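M32 carboxypeptidase (Chitinophagaceae bacterium, PDB 7A03) probably acts as a metal-dependent carboxypeptidase of the M32 family, removing amino acids one at a time from the C-terminal ends of peptides. Local coordinates at residues Asn305-Gly308 and Asn312-Lys315. Numbering follows the deposited sequence.
Sequences NNVG and NFWK
Val307 meets Phe313 both through its side chain and through its carbonyl. Its CG1 lies anti to the backbone N (chi1 177°), on the side of the carbonyl carbon, and from there touches CD1 of the Phe313 ring at 3.5 Å; the two side chains cross at roughly a right angle. The Val307 O comes up against the base of the Phe313 side chain, 3.1 Å from its CB. The hydroxyl of Ser310, in the turn between the helices, donates to this same oxygen and accepts from Phe313 N, so that it bridges the two segments. Gly308 touches both aromatic residues. Its CA sits over one face of the Phe313 ring in a CH-pi contact, 4.2 Å from the ring centroid and 20° off the normal. Beyond it, the Gly308 O receives the indole N-H of Trp314, with NE1 at 2.8 Å and an N-H...O angle of 153°. The donor stands above the carbonyl plane, and the oxygen is tilted slightly from the indole plane. Trp263 NE1 also donates to this oxygen, two indoles thus gripping one buried carbonyl. A phenylalanine in place of Trp314 has no side-chain N-H to give, and would probably leave the turn less firmly tied to the second helix. The contact closes the short connection in which the chain leaves helix 293-307 and enters helix 311-324. Around it, Val307 packs on Phe433 of helix 420-439, Phe313 meets the ring of Tyr452, and Trp314 rests against Leu334 and Ile341 of helix 334-341, with Phe337 edge-to-face.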
loop_
_atom_site.group_PDB
_atom_site.type_symbol
_atom_site.label_atom_id
_atom_site.label_comp_id
_atom_site.label_asym_id
_atom_site.label_seq_id
_atom_site.Cartn_x
_atom_site.Cartn_y
_atom_site.Cartn_z
ATOM N N ASN A 305 7.874 0.833 -10.496
ATOM C CA ASN A 305 8.450 2.122 -10.848
ATOM C C ASN A 305 9.967 2.078 -10.956
ATOM O O ASN A 305 10.501 2.306 -12.041
ATOM C CB ASN A 305 7.996 3.163 -9.821
ATOM C CG ASN A 305 6.533 3.535 -9.992
ATOM O OD1 ASN A 305 5.907 3.198 -11.006
ATOM N ND2 ASN A 305 5.971 4.225 -8.999
ATOM N N ASN A 306 10.675 1.783 -9.863
ATOM C CA ASN A 306 12.138 1.769 -9.922
ATOM C C ASN A 306 12.651 0.770 -10.951
ATOM O O ASN A 306 13.688 1.010 -11.585
ATOM C CB ASN A 306 12.720 1.481 -8.544
ATOM C CG ASN A 306 12.204 2.440 -7.501
ATOM O OD1 ASN A 306 11.063 2.331 -7.060
ATOM N ND2 ASN A 306 13.023 3.426 -7.148
ATOM N N VAL A 307 11.937 -0.346 -11.138
ATOM C CA VAL A 307 12.202 -1.264 -12.238
ATOM C C VAL A 307 11.290 -0.936 -13.421
ATOM O O VAL A 307 11.764 -0.601 -14.515
ATOM C CB VAL A 307 12.032 -2.724 -11.780
ATOM C CG1 VAL A 307 12.252 -3.649 -12.961
ATOM C CG2 VAL A 307 13.010 -3.029 -10.644
ATOM N N GLY A 308 9.975 -0.990 -13.201
ATOM C CA GLY A 308 9.015 -1.063 -14.294
ATOM C C GLY A 308 8.863 0.194 -15.120
ATOM O O GLY A 308 8.242 0.137 -16.185
ATOM N N ASN A 312 16.352 0.906 -18.351
ATOM C CA ASN A 312 16.982 -0.412 -18.427
ATOM C C ASN A 312 15.956 -1.520 -18.607
ATOM O O ASN A 312 16.160 -2.434 -19.408
ATOM C CB ASN A 312 17.819 -0.678 -17.180
ATOM C CG ASN A 312 19.179 -0.044 -17.251
ATOM O OD1 ASN A 312 19.671 0.288 -18.330
ATOM N ND2 ASN A 312 19.797 0.144 -16.094
ATOM N N PHE A 313 14.848 -1.468 -17.863
ATOM C CA PHE A 313 13.784 -2.461 -18.038
ATOM C C PHE A 313 13.273 -2.458 -19.479
ATOM O O PHE A 313 13.095 -3.515 -20.111
ATOM C CB PHE A 313 12.647 -2.121 -17.067
ATOM C CG PHE A 313 11.511 -3.117 -17.032
ATOM C CD1 PHE A 313 11.647 -4.322 -16.368
ATOM C CD2 PHE A 313 10.297 -2.812 -17.628
ATOM C CE1 PHE A 313 10.573 -5.234 -16.301
ATOM C CE2 PHE A 313 9.232 -3.709 -17.590
ATOM C CZ PHE A 313 9.373 -4.928 -16.924
ATOM N N TRP A 314 13.040 -1.263 -20.018
ATOM C CA TRP A 314 12.463 -1.136 -21.343
ATOM C C TRP A 314 13.451 -1.411 -22.477
ATOM O O TRP A 314 13.002 -1.725 -23.576
ATOM C CB TRP A 314 11.648 0.164 -21.473
ATOM C CG TRP A 314 10.414 0.027 -20.651
ATOM C CD1 TRP A 314 10.173 0.545 -19.400
ATOM C CD2 TRP A 314 9.289 -0.789 -20.968
ATOM N NE1 TRP A 314 8.943 0.128 -18.942
ATOM C CE2 TRP A 314 8.375 -0.684 -19.890
ATOM C CE3 TRP A 314 8.947 -1.578 -22.069
ATOM C CZ2 TRP A 314 7.155 -1.359 -19.877
ATOM C CZ3 TRP A 314 7.730 -2.236 -22.064
ATOM C CH2 TRP A 314 6.844 -2.124 -20.979
ATOM N N LYS A 315 14.763 -1.386 -22.231
ATOM C CA LYS A 315 15.692 -1.791 -23.283
ATOM C C LYS A 315 15.406 -3.214 -23.745
ATOM O O LYS A 315 15.461 -3.507 -24.941
ATOM C CB LYS A 315 17.125 -1.682 -22.789
ATOM C CG LYS A 315 17.626 -0.263 -22.692
ATOM C CD LYS A 315 19.056 -0.211 -22.188
ATOM C CE LYS A 315 19.438 1.181 -21.721
ATOM N NZ LYS A 315 20.841 1.195 -21.215
#